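Local coordinates for protein oxidized polyvinyl alcohol hydrolase (PDB 3WWC) that hydrolyses beta-diketones such as 4,6-nonanedione and cleaves oxidized polyvinyl alcohol in the second step of polyvinyl alcohol degradation, at residues K47-V52 with A105-N110; T96-V101 with A155-V160; R170-G175 with F193-L198; T207-T212 with I230-V235; L247-V252 with V292-C297. The protein carries 1 engineered substitution. All blocks are in the same frame, centred on the assembly; numbering follows the deposited sequence.

Interaction 1: residues K47-V52 with A105-N110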
# COMPACT_ATOMS: atom_id res chain seq x y z
N LYS A 47 -4.01 1.26 -20.98
CA LYS A 47 -4.12 2.71 -20.95
C LYS A 47 -4.59 2.97 -19.54
O LYS A 47 -5.66 2.50 -19.14
CB LYS A 47 -5.20 3.18 -21.87
CG LYS A 47 -4.92 2.58 -23.18
CD LYS A 47 -4.20 3.48 -24.01
CE LYS A 47 -5.16 3.76 -25.15
NZ LYS A 47 -4.51 4.39 -26.33
N ARG A 48 -3.78 3.74 -18.83
CA ARG A 48 -4.04 4.04 -17.43
C ARG A 48 -4.34 5.50 -17.14
O ARG A 48 -4.07 6.39 -17.95
CB ARG A 48 -2.81 3.60 -16.61
CG ARG A 48 -2.37 2.20 -16.84
CD ARG A 48 -3.43 1.16 -16.42
NE ARG A 48 -3.87 1.29 -15.03
CZ ARG A 48 -3.38 0.56 -14.04
NH1 ARG A 48 -2.42 -0.36 -14.26
NH2 ARG A 48 -3.83 0.78 -12.81
N ALA A 49 -4.88 5.77 -15.95
CA ALA A 49 -5.18 7.12 -15.56
C ALA A 49 -4.71 7.37 -14.15
O ALA A 49 -4.56 6.42 -13.35
CB ALA A 49 -6.71 7.40 -15.63
N PHE A 50 -4.51 8.63 -13.84
CA PHE A 50 -4.09 9.03 -12.50
C PHE A 50 -4.35 10.50 -12.32
O PHE A 50 -4.53 11.24 -13.31
CB PHE A 50 -2.60 8.71 -12.28
CG PHE A 50 -1.64 9.36 -13.27
CD1 PHE A 50 -1.32 8.70 -14.46
CD2 PHE A 50 -1.09 10.63 -13.02
CE1 PHE A 50 -0.43 9.29 -15.40
CE2 PHE A 50 -0.21 11.23 -13.95
CZ PHE A 50 0.12 10.56 -15.13
N ILE A 51 -4.41 10.94 -11.07
CA ILE A 51 -4.76 12.33 -10.77
C ILE A 51 -3.61 12.97 -10.01
O ILE A 51 -3.08 12.40 -9.04
CB ILE A 51 -6.05 12.38 -9.93
CG1 ILE A 51 -7.20 11.72 -10.72
CG2 ILE A 51 -6.45 13.83 -9.61
CD1 ILE A 51 -8.52 11.53 -9.90
N VAL A 52 -3.29 14.20 -10.38
CA VAL A 52 -2.19 14.90 -9.75
C VAL A 52 -2.66 16.14 -9.02
O VAL A 52 -3.37 17.00 -9.59
CB VAL A 52 -1.12 15.37 -10.79
CG1 VAL A 52 0.00 16.21 -10.09
CG2 VAL A 52 -0.53 14.19 -11.54
N ALA A 105 -11.23 -0.11 -13.21
CA ALA A 105 -12.18 1.01 -13.31
C ALA A 105 -12.22 1.63 -14.71
O ALA A 105 -12.96 2.60 -14.95
CB ALA A 105 -11.82 2.09 -12.29
N ASN A 106 -11.38 1.13 -15.62
CA ASN A 106 -11.37 1.62 -17.00
C ASN A 106 -11.25 3.11 -17.07
O ASN A 106 -11.96 3.78 -17.83
CB ASN A 106 -12.65 1.16 -17.71
CG ASN A 106 -12.74 -0.31 -17.78
OD1 ASN A 106 -13.84 -0.88 -17.60
ND2 ASN A 106 -11.61 -0.97 -18.03
N GLN A 107 -10.28 3.61 -16.31
CA GLN A 107 -9.91 5.01 -16.24
C GLN A 107 -10.88 5.97 -15.61
O GLN A 107 -10.61 7.17 -15.60
CB GLN A 107 -9.50 5.54 -17.64
CG GLN A 107 -8.37 4.68 -18.27
CD GLN A 107 -7.71 5.41 -19.41
OE1 GLN A 107 -7.03 6.41 -19.20
NE2 GLN A 107 -7.93 4.93 -20.64
N ASP A 108 -11.96 5.44 -15.00
CA ASP A 108 -12.96 6.30 -14.40
C ASP A 108 -12.66 6.41 -12.91
O ASP A 108 -12.81 5.44 -12.18
CB ASP A 108 -14.34 5.67 -14.61
CG ASP A 108 -15.45 6.54 -14.04
OD1 ASP A 108 -15.14 7.52 -13.31
OD2 ASP A 108 -16.65 6.25 -14.32
N PRO A 109 -12.22 7.59 -12.45
CA PRO A 109 -11.91 7.74 -11.02
C PRO A 109 -13.10 7.73 -10.11
O PRO A 109 -12.96 7.77 -8.90
CB PRO A 109 -11.14 9.07 -10.97
CG PRO A 109 -11.98 9.89 -12.04
CD PRO A 109 -12.06 8.87 -13.19
N ASN A 110 -14.31 7.64 -10.68
CA ASN A 110 -15.52 7.59 -9.84
C ASN A 110 -16.07 6.19 -9.66
O ASN A 110 -16.94 5.98 -8.83
CB ASN A 110 -16.60 8.52 -10.43
CG ASN A 110 -16.12 9.94 -10.40
OD1 ASN A 110 -15.87 10.44 -9.33
ND2 ASN A 110 -15.93 10.55 -11.54

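Interaction 2: residues T96-V101 with A155-V160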
# COMPACT_ATOMS: atom_id res chain seq x y z
N THR A 96 3.17 16.46 -3.18
CA THR A 96 2.57 16.33 -4.50
C THR A 96 1.90 14.94 -4.49
O THR A 96 2.54 13.90 -4.29
CB THR A 96 3.58 16.49 -5.61
OG1 THR A 96 3.89 17.90 -5.68
CG2 THR A 96 2.99 16.09 -6.94
N VAL A 97 0.58 14.96 -4.62
CA VAL A 97 -0.25 13.75 -4.55
C VAL A 97 -0.47 13.23 -5.97
O VAL A 97 -0.90 13.98 -6.85
CB VAL A 97 -1.58 14.09 -3.86
CG1 VAL A 97 -2.46 12.82 -3.80
CG2 VAL A 97 -1.32 14.58 -2.44
N ILE A 98 -0.12 11.97 -6.20
CA ILE A 98 -0.22 11.35 -7.54
C ILE A 98 -0.97 10.06 -7.28
O ILE A 98 -0.40 9.08 -6.76
CB ILE A 98 1.18 11.09 -8.10
CG1 ILE A 98 2.03 12.38 -8.08
CG2 ILE A 98 1.02 10.57 -9.53
CD1 ILE A 98 3.48 12.09 -8.49
N ALA A 99 -2.27 10.05 -7.64
CA ALA A 99 -3.18 8.96 -7.28
C ALA A 99 -3.58 8.15 -8.46
O ALA A 99 -4.27 8.65 -9.36
CB ALA A 99 -4.45 9.61 -6.66
N PRO A 100 -3.20 6.89 -8.49
CA PRO A 100 -3.55 6.04 -9.64
C PRO A 100 -4.97 5.53 -9.60
O PRO A 100 -5.51 5.27 -8.53
CB PRO A 100 -2.57 4.86 -9.52
CG PRO A 100 -2.38 4.74 -7.96
CD PRO A 100 -2.31 6.19 -7.51
N VAL A 101 -5.57 5.39 -10.78
CA VAL A 101 -6.91 4.80 -10.92
C VAL A 101 -6.70 3.30 -11.15
O VAL A 101 -5.75 2.89 -11.85
CB VAL A 101 -7.64 5.45 -12.10
CG1 VAL A 101 -9.02 4.79 -12.37
CG2 VAL A 101 -7.83 6.94 -11.78
N ALA A 155 6.50 4.28 -13.44
CA ALA A 155 6.45 5.07 -14.67
C ALA A 155 5.63 6.34 -14.51
O ALA A 155 5.98 7.42 -15.04
CB ALA A 155 5.87 4.25 -15.80
N MET A 156 4.54 6.25 -13.74
CA MET A 156 3.66 7.37 -13.46
C MET A 156 4.41 8.47 -12.71
O MET A 156 4.40 9.64 -13.10
CB MET A 156 2.50 6.82 -12.64
CG MET A 156 1.57 7.87 -12.09
SD MET A 156 0.33 7.17 -10.98
CE MET A 156 1.31 6.81 -9.46
N VAL A 157 5.11 8.10 -11.65
CA VAL A 157 5.84 9.08 -10.85
C VAL A 157 7.01 9.65 -11.69
O VAL A 157 7.25 10.86 -11.66
CB VAL A 157 6.36 8.43 -9.55
CG1 VAL A 157 7.30 9.41 -8.82
CG2 VAL A 157 5.16 8.15 -8.63
N GLN A 158 7.71 8.80 -12.46
CA GLN A 158 8.83 9.31 -13.28
C GLN A 158 8.32 10.32 -14.32
O GLN A 158 8.98 11.32 -14.60
CB GLN A 158 9.56 8.15 -13.95
CG GLN A 158 10.42 7.40 -12.96
CD GLN A 158 11.05 6.17 -13.55
OE1 GLN A 158 12.09 5.71 -13.06
NE2 GLN A 158 10.41 5.59 -14.53
N CYS A 159 7.11 10.12 -14.81
CA CYS A 159 6.53 11.05 -15.77
C CYS A 159 6.10 12.37 -15.13
O CYS A 159 6.41 13.50 -15.63
CB CYS A 159 5.34 10.36 -16.45
SG CYS A 159 4.54 11.42 -17.68
N VAL A 160 5.40 12.30 -13.99
CA VAL A 160 4.94 13.53 -13.33
C VAL A 160 6.16 14.40 -12.96
O VAL A 160 6.08 15.61 -13.00
CB VAL A 160 4.09 13.18 -12.06
CG1 VAL A 160 3.72 14.42 -11.28
CG2 VAL A 160 2.84 12.45 -12.50

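Interaction 3: residues R170-G175 with F193-L198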
# COMPACT_ATOMS: atom_id res chain seq x y z
N ARG A 170 11.99 11.04 -1.35
CA ARG A 170 10.78 11.06 -0.53
C ARG A 170 9.59 10.69 -1.39
O ARG A 170 8.58 11.41 -1.44
CB ARG A 170 10.59 12.44 0.12
CG ARG A 170 11.62 12.68 1.25
CD ARG A 170 11.28 13.95 2.00
NE ARG A 170 12.15 14.20 3.14
CZ ARG A 170 13.35 14.75 3.07
NH1 ARG A 170 13.88 15.12 1.89
NH2 ARG A 170 14.02 14.98 4.22
N LEU A 171 9.70 9.56 -2.07
CA LEU A 171 8.58 9.05 -2.89
C LEU A 171 7.88 7.98 -2.04
O LEU A 171 8.44 6.90 -1.81
CB LEU A 171 9.08 8.42 -4.20
CG LEU A 171 9.97 9.38 -5.03
CD1 LEU A 171 10.47 8.61 -6.24
CD2 LEU A 171 9.22 10.66 -5.43
N PHE A 172 6.64 8.27 -1.61
CA PHE A 172 5.89 7.36 -0.72
C PHE A 172 4.57 6.92 -1.31
O PHE A 172 3.89 7.72 -1.95
CB PHE A 172 5.57 8.11 0.58
CG PHE A 172 6.82 8.56 1.33
CD1 PHE A 172 7.68 7.63 1.87
CD2 PHE A 172 7.13 9.89 1.45
CE1 PHE A 172 8.85 8.04 2.54
CE2 PHE A 172 8.31 10.33 2.12
CZ PHE A 172 9.15 9.41 2.66
N LEU A 173 4.22 5.65 -1.12
CA LEU A 173 2.89 5.23 -1.56
C LEU A 173 2.17 4.54 -0.40
O LEU A 173 2.79 4.13 0.59
CB LEU A 173 2.93 4.32 -2.79
CG LEU A 173 3.13 2.82 -2.62
CD1 LEU A 173 2.98 2.20 -4.00
CD2 LEU A 173 4.50 2.44 -2.05
N GLY A 174 0.85 4.43 -0.47
CA GLY A 174 0.15 3.78 0.62
C GLY A 174 -1.29 3.64 0.24
O GLY A 174 -1.74 4.15 -0.80
N GLY A 175 -2.04 2.93 1.06
CA GLY A 175 -3.44 2.74 0.68
C GLY A 175 -4.13 1.87 1.70
O GLY A 175 -3.53 1.39 2.64
N PHE A 193 13.22 2.09 -5.34
CA PHE A 193 12.58 3.27 -5.94
C PHE A 193 11.86 4.07 -4.84
O PHE A 193 12.24 5.18 -4.51
CB PHE A 193 11.56 2.86 -7.04
CG PHE A 193 10.87 4.04 -7.68
CD1 PHE A 193 11.56 4.86 -8.55
CD2 PHE A 193 9.52 4.33 -7.39
CE1 PHE A 193 10.95 5.98 -9.16
CE2 PHE A 193 8.90 5.43 -7.97
CZ PHE A 193 9.61 6.26 -8.86
N TRP A 194 10.82 3.47 -4.24
CA TRP A 194 10.08 4.14 -3.18
C TRP A 194 10.94 4.36 -1.96
O TRP A 194 11.82 3.55 -1.68
CB TRP A 194 8.92 3.23 -2.72
CG TRP A 194 8.02 2.88 -3.88
CD1 TRP A 194 7.93 1.69 -4.52
CD2 TRP A 194 7.13 3.78 -4.58
NE1 TRP A 194 7.03 1.77 -5.61
CE2 TRP A 194 6.55 3.06 -5.66
CE3 TRP A 194 6.78 5.13 -4.37
CZ2 TRP A 194 5.63 3.65 -6.55
CZ3 TRP A 194 5.87 5.73 -5.25
CH2 TRP A 194 5.30 4.98 -6.33
N ALA A 195 10.68 5.45 -1.25
CA ALA A 195 11.37 5.69 0.02
C ALA A 195 10.66 4.99 1.14
O ALA A 195 11.22 4.83 2.23
CB ALA A 195 11.43 7.22 0.32
N GLY A 196 9.41 4.61 0.93
CA GLY A 196 8.68 3.97 2.03
C GLY A 196 7.19 3.93 1.67
O GLY A 196 6.78 4.30 0.58
N GLY A 197 6.37 3.51 2.62
CA GLY A 197 4.96 3.40 2.34
C GLY A 197 4.15 3.23 3.59
O GLY A 197 4.65 3.04 4.72
N LEU A 198 2.85 3.31 3.35
CA LEU A 198 1.84 3.23 4.41
C LEU A 198 0.77 2.18 4.09
O LEU A 198 -0.34 2.52 3.59
CB LEU A 198 1.21 4.63 4.58
CG LEU A 198 0.10 4.81 5.63
CD1 LEU A 198 0.64 4.54 7.02
CD2 LEU A 198 -0.42 6.26 5.57
O HOH W 1 12.11 7.74 -2.84

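Interaction 4: residues T207-T212 with I230-V235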
# COMPACT_ATOMS: atom_id res chain seq x y z
N THR A 207 1.68 -17.78 3.04
CA THR A 207 1.78 -19.15 2.50
C THR A 207 2.72 -19.95 3.39
O THR A 207 3.33 -19.44 4.33
CB THR A 207 2.43 -19.19 1.09
OG1 THR A 207 3.80 -18.75 1.15
CG2 THR A 207 1.62 -18.30 0.11
N SER A 208 2.87 -21.23 3.06
CA SER A 208 3.85 -22.02 3.77
C SER A 208 5.22 -21.56 3.31
O SER A 208 5.35 -20.84 2.31
CB SER A 208 3.72 -23.52 3.43
OG SER A 208 2.42 -23.97 3.79
N ASP A 209 6.26 -22.01 4.01
CA ASP A 209 7.62 -21.63 3.63
C ASP A 209 7.98 -22.05 2.20
O ASP A 209 8.80 -21.37 1.56
CB ASP A 209 8.66 -22.26 4.58
CG ASP A 209 8.72 -21.58 5.91
OD1 ASP A 209 8.12 -20.48 6.07
OD2 ASP A 209 9.38 -22.13 6.84
N ASP A 210 7.41 -23.15 1.71
CA ASP A 210 7.68 -23.61 0.35
C ASP A 210 6.86 -22.90 -0.71
O ASP A 210 6.91 -23.24 -1.91
CB ASP A 210 7.50 -25.14 0.23
CG ASP A 210 6.07 -25.63 0.43
OD1 ASP A 210 5.12 -24.85 0.58
OD2 ASP A 210 5.86 -26.88 0.42
N GLY A 211 6.09 -21.90 -0.29
CA GLY A 211 5.30 -21.16 -1.28
C GLY A 211 3.91 -21.67 -1.46
O GLY A 211 3.11 -21.04 -2.14
N THR A 212 3.58 -22.83 -0.91
CA THR A 212 2.23 -23.36 -1.06
C THR A 212 1.12 -22.43 -0.56
O THR A 212 1.14 -22.03 0.58
CB THR A 212 2.08 -24.66 -0.28
OG1 THR A 212 3.12 -25.57 -0.68
CG2 THR A 212 0.70 -25.30 -0.56
N ILE A 230 9.06 -14.76 10.28
CA ILE A 230 8.87 -14.19 8.96
C ILE A 230 8.11 -15.23 8.14
O ILE A 230 8.54 -16.36 7.95
CB ILE A 230 10.20 -13.83 8.33
CG1 ILE A 230 10.78 -12.61 9.07
CG2 ILE A 230 10.00 -13.41 6.86
CD1 ILE A 230 12.27 -12.37 8.75
N HIS A 231 6.94 -14.83 7.66
CA HIS A 231 6.08 -15.68 6.84
C HIS A 231 6.12 -15.24 5.39
O HIS A 231 6.10 -14.04 5.07
CB HIS A 231 4.61 -15.57 7.25
CG HIS A 231 4.33 -16.13 8.60
ND1 HIS A 231 3.93 -17.45 8.78
CD2 HIS A 231 4.46 -15.59 9.84
CE1 HIS A 231 3.84 -17.68 10.08
NE2 HIS A 231 4.15 -16.58 10.74
N GLN A 232 6.26 -16.21 4.51
CA GLN A 232 6.19 -15.95 3.06
C GLN A 232 4.75 -15.55 2.75
O GLN A 232 3.85 -15.77 3.54
CB GLN A 232 6.52 -17.24 2.30
CG GLN A 232 7.92 -17.76 2.62
CD GLN A 232 8.99 -16.81 2.16
OE1 GLN A 232 8.93 -16.29 1.04
NE2 GLN A 232 9.97 -16.56 3.00
N GLY A 233 4.53 -14.93 1.59
CA GLY A 233 3.15 -14.60 1.21
C GLY A 233 2.99 -14.32 -0.28
O GLY A 233 3.93 -13.87 -0.94
N ARG A 234 1.76 -14.53 -0.77
CA ARG A 234 1.43 -14.31 -2.16
C ARG A 234 1.47 -12.85 -2.53
O ARG A 234 1.41 -12.54 -3.72
CB ARG A 234 0.04 -14.92 -2.48
CG ARG A 234 0.05 -16.44 -2.31
CD ARG A 234 -1.25 -17.07 -2.76
NE ARG A 234 -2.30 -16.83 -1.77
CZ ARG A 234 -3.51 -16.32 -2.00
NH1 ARG A 234 -3.89 -15.91 -3.20
NH2 ARG A 234 -4.39 -16.25 -0.99
N VAL A 235 1.53 -11.93 -1.55
CA VAL A 235 1.62 -10.49 -1.88
C VAL A 235 2.96 -10.16 -2.52
O VAL A 235 3.07 -9.20 -3.31
CB VAL A 235 1.44 -9.64 -0.57
CG1 VAL A 235 2.67 -9.79 0.37
CG2 VAL A 235 1.26 -8.16 -0.93
O HOH W 2 6.15 -18.85 5.48
O HOH W 3 3.51 -19.57 7.10
O HOH W 4 9.81 -17.83 5.72

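Interaction 5: residues L247-V252 with V292-C297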
# COMPACT_ATOMS: atom_id res chain seq x y z
N LEU A 247 14.11 1.80 3.33
CA LEU A 247 12.73 2.23 3.42
C LEU A 247 12.33 2.61 4.82
O LEU A 247 12.99 2.25 5.78
CB LEU A 247 11.78 1.05 3.08
CG LEU A 247 11.90 0.41 1.69
CD1 LEU A 247 11.08 -0.92 1.70
CD2 LEU A 247 11.39 1.35 0.59
N ILE A 248 11.21 3.32 4.90
CA ILE A 248 10.49 3.46 6.14
C ILE A 248 9.08 2.94 5.82
O ILE A 248 8.46 3.36 4.84
CB ILE A 248 10.48 4.86 6.75
CG1 ILE A 248 9.53 4.85 7.95
CG2 ILE A 248 10.09 5.94 5.71
CD1 ILE A 248 9.70 6.09 8.87
N VAL A 249 8.60 1.98 6.60
CA VAL A 249 7.28 1.41 6.36
C VAL A 249 6.46 1.54 7.61
O VAL A 249 6.90 1.16 8.71
CB VAL A 249 7.38 -0.08 5.98
CG1 VAL A 249 5.99 -0.66 5.69
CG2 VAL A 249 8.31 -0.24 4.74
N MET A 250 5.25 2.06 7.45
CA MET A 250 4.32 2.22 8.58
C MET A 250 3.09 1.35 8.29
O MET A 250 2.31 1.66 7.39
CB MET A 250 3.89 3.67 8.72
CG MET A 250 3.00 3.85 9.96
SD MET A 250 2.45 5.60 10.16
CE MET A 250 3.96 6.33 10.73
N THR A 251 2.97 0.25 9.03
CA THR A 251 1.85 -0.68 8.85
C THR A 251 0.78 -0.37 9.86
O THR A 251 1.09 -0.22 11.05
CB THR A 251 2.30 -2.10 9.05
OG1 THR A 251 3.36 -2.40 8.10
CG2 THR A 251 1.14 -3.07 8.84
N VAL A 252 -0.47 -0.27 9.44
CA VAL A 252 -1.57 0.09 10.38
C VAL A 252 -2.62 -1.03 10.45
O VAL A 252 -3.08 -1.53 9.40
CB VAL A 252 -2.28 1.36 9.90
CG1 VAL A 252 -3.38 1.76 10.89
CG2 VAL A 252 -1.25 2.50 9.75
N VAL A 292 15.57 -0.94 6.88
CA VAL A 292 14.17 -0.50 6.95
C VAL A 292 13.79 -0.11 8.36
O VAL A 292 14.10 -0.83 9.32
CB VAL A 292 13.22 -1.65 6.53
CG1 VAL A 292 11.76 -1.22 6.67
CG2 VAL A 292 13.50 -2.06 5.12
N VAL A 293 13.14 1.04 8.53
CA VAL A 293 12.55 1.47 9.80
C VAL A 293 11.09 1.02 9.67
O VAL A 293 10.43 1.42 8.73
CB VAL A 293 12.57 3.00 9.95
CG1 VAL A 293 11.72 3.45 11.15
CG2 VAL A 293 14.01 3.49 10.14
N HIS A 294 10.61 0.15 10.56
CA HIS A 294 9.22 -0.24 10.51
C HIS A 294 8.50 0.34 11.70
O HIS A 294 8.96 0.22 12.83
CB HIS A 294 9.06 -1.77 10.54
CG HIS A 294 7.62 -2.18 10.42
ND1 HIS A 294 6.79 -2.31 11.52
CD2 HIS A 294 6.82 -2.25 9.33
CE1 HIS A 294 5.55 -2.43 11.11
NE2 HIS A 294 5.53 -2.40 9.78
N VAL A 295 7.36 0.98 11.45
CA VAL A 295 6.56 1.54 12.51
C VAL A 295 5.22 0.75 12.52
O VAL A 295 4.56 0.66 11.48
CB VAL A 295 6.28 3.04 12.29
CG1 VAL A 295 5.39 3.52 13.42
CG2 VAL A 295 7.60 3.88 12.24
N ALA A 296 4.88 0.13 13.67
CA ALA A 296 3.64 -0.61 13.80
C ALA A 296 2.63 0.28 14.51
O ALA A 296 2.86 0.68 15.65
CB ALA A 296 3.91 -1.90 14.60
N CYS A 297 1.53 0.59 13.86
CA CYS A 297 0.49 1.43 14.41
C CYS A 297 -0.82 0.67 14.56
O CYS A 297 -1.23 -0.02 13.65
CB CYS A 297 0.18 2.60 13.48
SG CYS A 297 1.36 3.97 13.57

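Interaction 1: residues K47-V52 with A105-N110
Gln107 lays its side chain across the backbone of Lys47 to Ala49. Its CB rests on the methyl of Ala49, 3.9 Å from Ala49 CB, and a residue this small lets the glutamine come so near. Farther out, Gln107 CG passes 3.6 Å from Lys47 O. Gln107 NE2 sits 3.5 Å from Lys47 CB, the aliphatic foot of a lysine whose ammonium leads off to solvent. With CG anti to its own carbonyl carbon (chi1 -55°) and the chain extended beyond it, the glutamine carries its amide from Ala49 CB to Lys47 CB. Gln107 OE1 lies 3.2 Å from Arg48 O, but both are acceptors and do not bond; the amide oxygen instead takes a hydrogen bond from Asp40 N on the adjoining strand 36-43. Shortened to an alanine, this residue is likely to leave Asp40 N without its acceptor and to open a gap beside Lys47. The second touch is apolar: Ile51 and Pro109 cross at about a right angle, Ile51 CD1 standing 3.7 Å from Pro109 CB. Arg48 points from the other side of the strand to a salt bridge with Asp149. Asn106 and Gln107 occupy the two central places of a type I' turn closed by Asp108 N and Ala105 O, 3.0 Å apart; asparagine readily accepts the positive phi needed there. Asp108 OD1 then receives Asn110 N in an Asx turn. The whole is a loop with two consecutive turns, laid against an antiparallel strand near the border of the alpha/beta-hydrolase sheet.

Interaction 2: residues T96-V101 with A155-V160
Ile98 meets the helix with both branches, CD1 mainly on Val160 and CG2 mainly on Met156. Its CD1 and the Val160 side chain reach toward each other tip to tip, with Ile98 CD1 3.6 Å from Val160 CG1. On Met156 the two side chains slide past each other in opposite directions, and Ile98 CG2 lies 3.8 Å from both CG and SD of Met156. With CG1 anti to the carbonyl carbon (chi1 -54°) the isoleucine divides its branches between these neighbours. The methionine bends only at chi3 (75°), which brings its CE back over Ile98 CG2 as well, also at 3.8 Å. Pro100 flanks the sulfur, Pro100 CB standing 4.0 Å from Met156 SD, while Val157 makes a looser touch on Ile98 CD1. Branched aliphatics and a flexible thioether suit such a buried seam, where no polar bond crosses.

Farther out, Phe50 packs on both Met156 and Val160, and Val66 on Met156. The disulfide from Cys159 to Cys27 ties the far side of the helix to the N-terminal region. Segment 155-160 of helix 148-160 runs at 141° to strand 96-100, across a sheet face to which the flanking strands 46-53 and 62-68 also contribute side chains.

Interaction 3: residues R170-G175 with F193-L198
The Trp194 indole is sandwiched between Leu173 and Phe193: Leu173 CD2 stands over one face in a CH-pi contact, 4.0 Å from the centroid of the Trp194 five-membered ring, while Phe193 CD2 sits over the centre of the opposite face. At the indole edge lies Leu171 O, 3.5 Å from Trp194 CE3. The Phe193 ring carries Leu171 CD1 over one face, 3.6 Å from Phe193 CZ, and has Trp194 CE2 in line with its edge. These rings lead into the second strand of a beta-alpha-beta crossover, strand 170-176, helix 178-189, strand 196-200, within the alpha/beta-hydrolase sheet. On the other sheet face, Phe172 CE1 touches Ala195 CB at 3.5 Å, and the ring edge faces Gly197 N. Leu173 (chi1 86°, CG between the backbone N and carbonyl carbon) reaches the indole with both methyls.

Glycines suit the pairing: at Gly196 the backbone angles alone would jam a CB against the preceding carbonyl O, and a CB on Gly174 would run into Leu198 O. Just before the ladder, Ala195 N bonds Leu171 O at 2.7 Å. Near Ala177, engineered at a position assigned to the charge relay by similarity, Gly175 N donates to Leu198 O at 3.1 Å.

Interaction 4: residues T207-T212 with I230-V235
Thr207 and Gln232 join two loops that flank helix 216-225, the first containing a type I turn from Ser208 to Gly211. Among direct polar contacts one backbone bond crosses: Thr207 N donates to Gln232 O at 3.0 Å, nearly straight at the hydrogen (166°) but coming from well above the carbonyl plane. Within the first loop, Thr207 OG1 bonds Ser208 O, which also takes Gly211 N from the opposite face of its plane, so two donors grip this oxygen. The threonine hydroxyl lies between the backbone N and the carbonyl carbon (chi1 65°), where it can turn back to its own chain. Gly211 closes the turn with a positive phi that a CB would hinder.

Waters make the second group. One receives Gln232 N and donates to both Thr207 O and Asp209 OD1, the latter at 2.6 Å; another links Thr207 O to His231 ND1. A third joins Asp209 OD1, Ile230 O and Gln232 NE2. A carboxylate suits this hydrated, exposed position, and Asp209 also forms a salt bridge with Lys229, while Gln232 OE1 accepts from Leu240 N.

Packing completes the join. Gln232 CB lies against Thr207 OG1, and its CG, anti to the carbonyl carbon, lies by the Asp209 backbone. Arg234, whose NH1 bonds Arg133 O and also Asn125 OD1, Asn125 lining a butanoic acid pocket, offers its aliphatic part: Arg234 CG is 3.4 Å from Thr207 CG2.

Interaction 5: residues L247-V252 with V292-C297
His294 leans across from strand 292-298 to Val249 and Thr251 of strand 247-253, two parallel neighbours in the alpha/beta-hydrolase sheet. With CG opposite the backbone N (chi1 -177°), the ring is carried over the adjoining strand. Its CB lies 4.1 Å from Val249 O; CG and CD2 follow over the same oxygen, His294 CD2 at 3.5 Å, so that the carbonyl sits over one face of the imidazole. CD2 also touches the Val249 side chain. At the tip, His294 NE2 and Thr251 OG1 share a hydrogen bond of 2.7 Å, the hydroxyl lying near the ring plane, and Thr251 CB lies in the ring plane at that edge. ND1, on the other side, bonds Gly347 O, so both ring nitrogens are engaged and the ring is fixed in its turn. The side chain adjoins that of Ser283, nearest atoms about 3 Å apart, a residue assigned to the charge relay by similarity. A leucine in its place would probably leave Thr251 OG1 and Gly347 O without their mates.

Five backbone bonds run along the pair, such as Val295 N to Val249 O at 2.8 Å. Beta-branched residues suit these extended strands. On the face of Ile248, Met250 and Val252, Ile248 lies alongside Val293 and Met250 alongside Val295. Cys297, in disulfide with Cys344 of the next strand, brings its SG to 3.9 Å from Met250 SD.

Overall arrangement
Four of the five contacts belong to one mixed sheet. Interactions 1 and 2 meet where strands 46-53 and 96-100 pair, their centres 11 Å apart, and their segments alternate along the chain. Interaction 3 follows, about 12 Å from interaction 2 centre to centre, with Val157 of helix 148-160 packing on Phe193 and Trp194. Interaction 5 continues the sheet: strands 196-200 and 247-253 are neighbours, and Gly197 bonds backbone to backbone with Ile248 and Met250. Interactions 1 and 5 lie on opposite sides of the chain's centre, their own centres 28 Å apart. The sheet core thus joins strands distant in sequence, while interaction 4 lies in loops outside it, with Arg234 about 5 Å from a bound butanoic acid.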